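Local coordinates for protein carbonic anhydrase (PDB 6LAC) that probably catalyses the reversible hydration of carbon dioxide to hydrogencarbonate, as a zinc-dependent beta-class carbonic anhydrase, at residues 83-88 / 162-167; 34-39 / 87-92. The protein carries 1 engineered substitution. All coordinates share one frame; numbering follows the deposited sequence.

Contact 1 (83-88 / 162-167); sequences NIVICG and NIWGMV
The indole of Trp-164 gives its N-H to the side-chain oxygen of Asn-83, with NE1 2.9 Å from OD1 and the bond almost straight at 177°. The oxygen lies at the edge of the indole, in the ring plane, whereas NE1 approaches somewhat off the plane of the amide, which is turned 20° from the ring. With CG anti to its own carbonyl carbon (chi1 -52°), Trp-164 sends the pyrrole edge back toward the start of the neighbouring strand. This bond also settles which end of the Asn-83 amide faces the indole.

The backbones pair in parallel and in register, Asn-83 beside Asn-162 through to Gly-88 beside Val-167. Five N-H...O=C bonds join them, beginning with Ile-84 N to Asn-162 O at 3.0 Å and ending with Gly-88 N to Met-166 O. CA-H...O contacts fill in between.

Apolar packing differs by face. Met-166 CG lies 3.8 Å from Val-85 CG1; a bend at chi3 then carries CE to 3.6 Å from Cys-87 SG, and Trp-31 lies against all three residues. On the other face Ile-84 CB meets Ile-163 CG1 at 4.2 Å, and both isoleucines pack on Leu-146 of helix 127-148. Main-chain bonds thus fix the register of a buried central strand pair, while its partly exposed start gains one directional side-chain bond.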
ATOM      1  N   ASN A  83      11.627  -3.015  12.779  1.00 11.35           N
ATOM      2  CA  ASN A  83      10.479  -3.929  12.911  1.00 10.99           C
ATOM      3  C   ASN A  83       9.650  -3.869  11.623  1.00  9.37           C
ATOM      4  O   ASN A  83       9.329  -2.765  11.161  1.00 10.80           O
ATOM      5  CB  ASN A  83       9.592  -3.601  14.100  1.00 11.99           C
ATOM      6  CG  ASN A  83      10.256  -3.914  15.442  1.00 13.13           C
ATOM      7  OD1 ASN A  83      10.283  -5.077  15.825  1.00 14.40           O
ATOM      8  ND2 ASN A  83      10.814  -2.867  16.054  1.00 16.54           N
ATOM      9  N   ILE A  84       9.272  -5.039  11.172  1.00  9.62           N
ATOM     10  CA  ILE A  84       8.391  -5.226   9.986  1.00  9.27           C
ATOM     11  C   ILE A  84       7.218  -6.063  10.468  1.00 10.02           C
ATOM     12  O   ILE A  84       7.486  -7.092  11.124  1.00 10.56           O
ATOM     13  CB  ILE A  84       9.110  -5.918   8.842  1.00  9.80           C
ATOM     14  CG1 ILE A  84      10.293  -5.076   8.373  1.00 10.24           C
ATOM     15  CG2 ILE A  84       8.119  -6.190   7.686  1.00 10.45           C
ATOM     16  CD1 ILE A  84      11.196  -5.726   7.342  1.00 11.49           C
ATOM     17  N   VAL A  85       5.991  -5.675  10.186  1.00 10.41           N
ATOM     18  CA  VAL A  85       4.818  -6.516  10.464  1.00 10.47           C
ATOM     19  C   VAL A  85       4.229  -6.916   9.132  1.00 10.11           C
ATOM     20  O   VAL A  85       3.948  -5.986   8.321  1.00 11.20           O
ATOM     21  CB  VAL A  85       3.813  -5.760  11.338  1.00 10.97           C
ATOM     22  CG1 VAL A  85       2.596  -6.656  11.575  1.00 11.13           C
ATOM     23  CG2 VAL A  85       4.410  -5.349  12.659  1.00 11.39           C
ATOM     24  N   ILE A  86       3.978  -8.181   8.890  1.00  9.41           N
ATOM     25  CA  ILE A  86       3.133  -8.640   7.763  1.00 10.14           C
ATOM     26  C   ILE A  86       1.773  -8.968   8.338  1.00 10.65           C
ATOM     27  O   ILE A  86       1.673  -9.858   9.194  1.00 10.92           O
ATOM     28  CB  ILE A  86       3.754  -9.810   7.014  1.00 11.39           C
ATOM     29  CG1 ILE A  86       5.153  -9.411   6.547  1.00 13.57           C
ATOM     30  CG2 ILE A  86       2.847 -10.270   5.867  1.00 12.66           C
ATOM     31  CD1 ILE A  86       5.858 -10.433   5.715  1.00 14.49           C
ATOM     32  N   CYS A  87       0.783  -8.183   7.971  1.00  9.96           N
ATOM     33  CA  CYS A  87      -0.578  -8.327   8.492  1.00  9.98           C
ATOM     34  C   CYS A  87      -1.482  -8.884   7.408  1.00  9.58           C
ATOM     35  O   CYS A  87      -1.722  -8.191   6.395  1.00 10.83           O
ATOM     36  CB  CYS A  87      -1.108  -7.009   8.946  1.00 10.02           C
ATOM     37  SG  CYS A  87      -2.675  -7.156   9.851  1.00 11.88           S
ATOM     38  N   GLY A  88      -2.005 -10.085   7.557  1.00  9.42           N
ATOM     39  CA  GLY A  88      -3.101 -10.595   6.736  1.00 10.21           C
ATOM     40  C   GLY A  88      -4.422 -10.278   7.349  1.00 10.67           C
ATOM     41  O   GLY A  88      -4.490  -9.642   8.413  1.00 10.70           O
ATOM     42  N   ASN A 162      13.458  -7.342  13.380  1.00 12.69           N
ATOM     43  CA  ASN A 162      12.491  -8.405  13.652  1.00 12.13           C
ATOM     44  C   ASN A 162      11.354  -8.306  12.637  1.00 11.30           C
ATOM     45  O   ASN A 162      10.938  -7.171  12.373  1.00 12.56           O
ATOM     46  CB  ASN A 162      11.967  -8.316  15.079  1.00 13.18           C
ATOM     47  CG  ASN A 162      12.969  -8.807  16.127  1.00 15.04           C
ATOM     48  OD1 ASN A 162      13.403  -9.937  16.068  1.00 21.67           O
ATOM     49  ND2 ASN A 162      13.293  -7.940  17.031  1.00 22.92           N
ATOM     50  N   ILE A 163      10.901  -9.456  12.198  1.00 10.72           N
ATOM     51  CA  ILE A 163       9.732  -9.546  11.273  1.00 11.22           C
ATOM     52  C   ILE A 163       8.650 -10.308  12.000  1.00 12.45           C
ATOM     53  O   ILE A 163       8.938 -11.403  12.551  1.00 12.51           O
ATOM     54  CB  ILE A 163      10.111 -10.184   9.945  1.00 11.73           C
ATOM     55  CG1 ILE A 163      11.310  -9.474   9.308  1.00 13.37           C
ATOM     56  CG2 ILE A 163       8.901 -10.176   9.001  1.00 12.26           C
ATOM     57  CD1 ILE A 163      11.738 -10.001   7.955  1.00 15.07           C
ATOM     58  N   TRP A 164       7.438  -9.787  12.032  1.00 11.10           N
ATOM     59  CA  TRP A 164       6.325 -10.298  12.845  1.00 11.03           C
ATOM     60  C   TRP A 164       5.191 -10.647  11.883  1.00 11.43           C
ATOM     61  O   TRP A 164       4.993  -9.919  10.875  1.00 11.98           O
ATOM     62  CB  TRP A 164       5.877  -9.276  13.860  1.00 11.71           C
ATOM     63  CG  TRP A 164       6.992  -8.732  14.704  1.00 12.73           C
ATOM     64  CD1 TRP A 164       7.629  -7.559  14.522  1.00 13.14           C
ATOM     65  CD2 TRP A 164       7.599  -9.387  15.840  1.00 14.98           C
ATOM     66  NE1 TRP A 164       8.566  -7.382  15.502  1.00 14.18           N
ATOM     67  CE2 TRP A 164       8.606  -8.503  16.284  1.00 14.55           C
ATOM     68  CE3 TRP A 164       7.449 -10.641  16.454  1.00 15.66           C
ATOM     69  CZ2 TRP A 164       9.415  -8.803  17.395  1.00 16.15           C
ATOM     70  CZ3 TRP A 164       8.254 -10.926  17.548  1.00 18.01           C
ATOM     71  CH2 TRP A 164       9.215 -10.020  17.993  1.00 17.29           C
ATOM     72  N   GLY A 165       4.417 -11.668  12.143  1.00 11.10           N
ATOM     73  CA  GLY A 165       3.179 -11.956  11.412  1.00 11.02           C
ATOM     74  C   GLY A 165       1.983 -11.736  12.279  1.00 11.84           C
ATOM     75  O   GLY A 165       1.981 -12.134  13.472  1.00 12.68           O
ATOM     76  N   MET A 166       0.937 -11.165  11.708  1.00 12.66           N
ATOM     77  CA  MET A 166      -0.345 -11.149  12.418  1.00 13.19           C
ATOM     78  C   MET A 166      -1.473 -11.268  11.425  1.00 11.84           C
ATOM     79  O   MET A 166      -1.269 -11.141  10.212  1.00 11.10           O
ATOM     80  CB  MET A 166      -0.493  -9.917  13.258  1.00 16.41           C
ATOM     81  CG  MET A 166      -0.484  -8.708  12.468  1.00 15.87           C
ATOM     82  SD  MET A 166      -1.073  -7.244  13.374  1.00 20.13           S
ATOM     83  CE  MET A 166      -2.845  -7.511  13.471  1.00 24.05           C
ATOM     84  N   VAL A 167      -2.659 -11.554  11.947  1.00 11.92           N
ATOM     85  CA  VAL A 167      -3.914 -11.515  11.155  1.00 12.10           C
ATOM     86  C   VAL A 167      -4.934 -10.647  11.841  1.00 12.81           C
ATOM     87  O   VAL A 167      -5.105 -10.729  13.068  1.00 13.83           O
ATOM     88  CB  VAL A 167      -4.467 -12.907  10.927  1.00 14.35           C
ATOM     89  CG1 VAL A 167      -5.644 -12.861   9.997  1.00 14.66           C
ATOM     90  CG2 VAL A 167      -3.426 -13.870  10.465  1.00 17.28           C
TER

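Contact 2 (34-39 / 87-92); sequences CSDSGA and CGHYGC. Engineered in segment 34-39: Ala-39 (natural residue Cys). With ZN (zinc ion), chain C.
A carboxylate is the fourth ligand of the zinc: Asp-36 OD1 sits 1.9 Å from the metal, beside His-89 NE2 at 2.1 Å and the sulfurs of Cys-34 and Cys-92. With four protein ligands, this is the arrangement of the closed, type II state of beta-class enzymes, in which the aspartate takes the place of the zinc-bound water. Asp-36 OD1 is only 2.8 Å from His-89 NE2, yet no hydrogen bond joins them, since both atoms point their electrons at the metal. The carboxylate stands nearly upright to the imidazole, their planes 79° apart.

Around the site, Ser-37 CA lies over one face of the His-89 ring, 3.5 Å from its centroid, in a CH-pi contact. The other ring nitrogen, ND1, donates to a water 2.9 Å away, which is also placed to donate to Ser-37 O. A second water links Cys-34 N to Cys-87 O. Asp-36 N adds a long but straight hydrogen bond to Cys-34 SG (3.5 Å, 167°), tying the turn to the metal-bound sulfur. Asp-36 OD2 accepts from the backbone N of His-93, and Ser-37 OG bonds Glu-41.

Phe-53 on strand 52-57 of the second subunit packs against Asp-36. The turn 34-37 follows strand 29-34 and the turn 89-92 follows strand 83-89, its neighbour in the sheet, with Tyr-90 OH hydrogen-bonded to Glu-136 of helix 127-148.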
ATOM      1  N   CYS A  34      -2.675  -5.873   3.073  1.00 10.19           N
ATOM      2  CA  CYS A  34      -3.349  -6.234   1.796  1.00  9.10           C
ATOM      3  C   CYS A  34      -4.283  -5.127   1.310  1.00  8.43           C
ATOM      4  O   CYS A  34      -5.029  -4.500   2.072  1.00  8.95           O
ATOM      5  CB  CYS A  34      -4.142  -7.509   1.950  1.00  9.40           C
ATOM      6  SG  CYS A  34      -4.952  -8.023   0.406  1.00  9.75           S
ATOM      7  N   SER A  35      -4.218  -4.900   0.005  1.00  8.76           N
ATOM      8  CA  SER A  35      -5.062  -3.898  -0.679  1.00  9.20           C
ATOM      9  C   SER A  35      -6.566  -4.078  -0.445  1.00  8.84           C
ATOM     10  O   SER A  35      -7.255  -3.041  -0.500  1.00  9.61           O
ATOM     11  CB  SER A  35      -4.765  -3.930  -2.126  1.00  9.75           C
ATOM     12  OG  SER A  35      -3.401  -3.582  -2.383  1.00 10.51           O
ATOM     13  N   ASP A  36      -7.074  -5.299  -0.235  1.00  9.59           N
ATOM     14  CA  ASP A  36      -8.556  -5.440  -0.037  1.00 10.19           C
ATOM     15  C   ASP A  36      -8.897  -5.567   1.436  1.00 10.33           C
ATOM     16  O   ASP A  36     -10.044  -5.922   1.747  1.00 11.65           O
ATOM     17  CB  ASP A  36      -9.160  -6.541  -0.910  1.00 10.01           C
ATOM     18  CG  ASP A  36      -8.737  -7.948  -0.522  1.00 10.18           C
ATOM     19  OD1 ASP A  36      -8.219  -8.154   0.610  1.00 10.89           O
ATOM     20  OD2 ASP A  36      -8.966  -8.886  -1.284  1.00 12.93           O
ATOM     21  N   SER A  37      -8.052  -5.148   2.371  1.00  9.67           N
ATOM     22  CA  SER A  37      -8.372  -5.298   3.810  1.00 10.37           C
ATOM     23  C   SER A  37      -9.712  -4.592   4.057  1.00 10.72           C
ATOM     24  O   SER A  37     -10.549  -5.127   4.779  1.00 12.27           O
ATOM     25  CB  SER A  37      -7.244  -4.821   4.634  1.00 10.15           C
ATOM     26  OG  SER A  37      -7.505  -4.992   6.013  1.00 11.48           O
ATOM     27  N   GLY A  38      -9.917  -3.381   3.557  1.00 11.23           N
ATOM     28  CA  GLY A  38     -11.285  -2.803   3.442  1.00 12.00           C
ATOM     29  C   GLY A  38     -11.924  -2.513   4.777  1.00 14.04           C
ATOM     30  O   GLY A  38     -13.208  -2.513   4.816  1.00 14.64           O
ATOM     31  N   ALA A  39     -11.198  -2.220   5.829  1.00 13.60           N
ATOM     32  CA  ALA A  39     -11.822  -2.015   7.155  1.00 14.21           C
ATOM     33  C   ALA A  39     -10.895  -1.162   8.042  1.00 15.48           C
ATOM     34  O   ALA A  39     -10.426  -0.127   7.549  1.00 16.91           O
ATOM     35  CB  ALA A  39     -12.164  -3.367   7.745  1.00 16.01           C
ATOM     36  N   CYS A  87       0.783  -8.183   7.971  1.00  9.96           N
ATOM     37  CA  CYS A  87      -0.578  -8.327   8.492  1.00  9.98           C
ATOM     38  C   CYS A  87      -1.482  -8.884   7.408  1.00  9.58           C
ATOM     39  O   CYS A  87      -1.722  -8.191   6.395  1.00 10.83           O
ATOM     40  CB  CYS A  87      -1.108  -7.009   8.946  1.00 10.02           C
ATOM     41  SG  CYS A  87      -2.675  -7.156   9.851  1.00 11.88           S
ATOM     42  N   GLY A  88      -2.005 -10.085   7.557  1.00  9.42           N
ATOM     43  CA  GLY A  88      -3.101 -10.595   6.736  1.00 10.21           C
ATOM     44  C   GLY A  88      -4.422 -10.278   7.349  1.00 10.67           C
ATOM     45  O   GLY A  88      -4.490  -9.642   8.413  1.00 10.70           O
ATOM     46  N   HIS A  89      -5.493 -10.656   6.642  1.00  9.90           N
ATOM     47  CA  HIS A  89      -6.823 -10.321   7.180  1.00 10.33           C
ATOM     48  C   HIS A  89      -7.846 -11.351   6.728  1.00  9.85           C
ATOM     49  O   HIS A  89      -7.906 -11.722   5.584  1.00 10.83           O
ATOM     50  CB  HIS A  89      -7.214  -8.877   6.791  1.00 10.40           C
ATOM     51  CG  HIS A  89      -7.428  -8.731   5.351  1.00  9.24           C
ATOM     52  ND1 HIS A  89      -8.706  -8.677   4.775  1.00  9.98           N
ATOM     53  CD2 HIS A  89      -6.573  -8.816   4.328  1.00  9.98           C
ATOM     54  CE1 HIS A  89      -8.575  -8.661   3.481  1.00 10.42           C
ATOM     55  NE2 HIS A  89      -7.286  -8.731   3.169  1.00 11.21           N
ATOM     56  N   TYR A  90      -8.640 -11.740   7.714  1.00 11.63           N
ATOM     57  CA  TYR A  90      -9.756 -12.651   7.387  1.00 12.96           C
ATOM     58  C   TYR A  90     -10.738 -11.996   6.409  1.00 12.68           C
ATOM     59  O   TYR A  90     -11.059 -10.821   6.558  1.00 13.47           O
ATOM     60  CB  TYR A  90     -10.419 -13.177   8.649  1.00 12.83           C
ATOM     61  CG  TYR A  90      -9.484 -13.951   9.558  1.00 12.62           C
ATOM     62  CD1 TYR A  90      -8.854 -15.114   9.140  1.00 14.08           C
ATOM     63  CD2 TYR A  90      -9.276 -13.545  10.855  1.00 15.06           C
ATOM     64  CE1 TYR A  90      -7.986 -15.810   9.974  1.00 13.75           C
ATOM     65  CE2 TYR A  90      -8.414 -14.220  11.706  1.00 15.87           C
ATOM     66  CZ  TYR A  90      -7.800 -15.367  11.274  1.00 14.47           C
ATOM     67  OH  TYR A  90      -6.984 -16.024  12.179  1.00 17.08           O
ATOM     68  N   GLY A  91     -11.220 -12.807   5.482  1.00 12.17           N
ATOM     69  CA  GLY A  91     -12.129 -12.349   4.425  1.00 13.27           C
ATOM     70  C   GLY A  91     -11.436 -11.895   3.175  1.00 14.20           C
ATOM     71  O   GLY A  91     -12.104 -11.439   2.229  1.00 16.37           O
ATOM     72  N   CYS A  92     -10.105 -11.901   3.153  1.00 12.48           N
ATOM     73  CA  CYS A  92      -9.292 -11.578   1.959  1.00 12.56           C
ATOM     74  C   CYS A  92      -9.862 -12.253   0.724  1.00 13.03           C
ATOM     75  O   CYS A  92     -10.108 -13.443   0.738  1.00 15.16           O
ATOM     76  CB  CYS A  92      -7.878 -12.060   2.240  1.00 11.55           C
ATOM     77  SG  CYS A  92      -6.666 -11.468   1.023  1.00 11.43           S
TER
HETATM   78 ZN    ZN C 201      -6.702  -9.168   1.242  1.00 10.25          ZN
HETATM   79  O   HOH W   1      -3.977  -6.931   5.389  1.00 10.62           O
HETATM   80  O   HOH W   2     -10.750  -7.468   6.351  1.00 17.83           O

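Overall arrangement
Contact 1 and contact 2 lie along one strand, 83-89: its length pairs with strand 162-169 in contact 1, and its end, with the turn beyond, carries ligands to the zinc in contact 2. Their centres are about 13 Å apart, and they share Cys-87 and Gly-88. Along the chain 34-39 comes first, then 83-88 running on into 87-92, and 162-167 last, after a largely helical span. Strand 83-89 lies between 29-34 and 162-169 in the mixed sheet. Val-167 CG1 packs on Tyr-90 CE2 at 3.5 Å, joining the two contacts directly. The sheet interior therefore continues into the metal site formed at its strand ends.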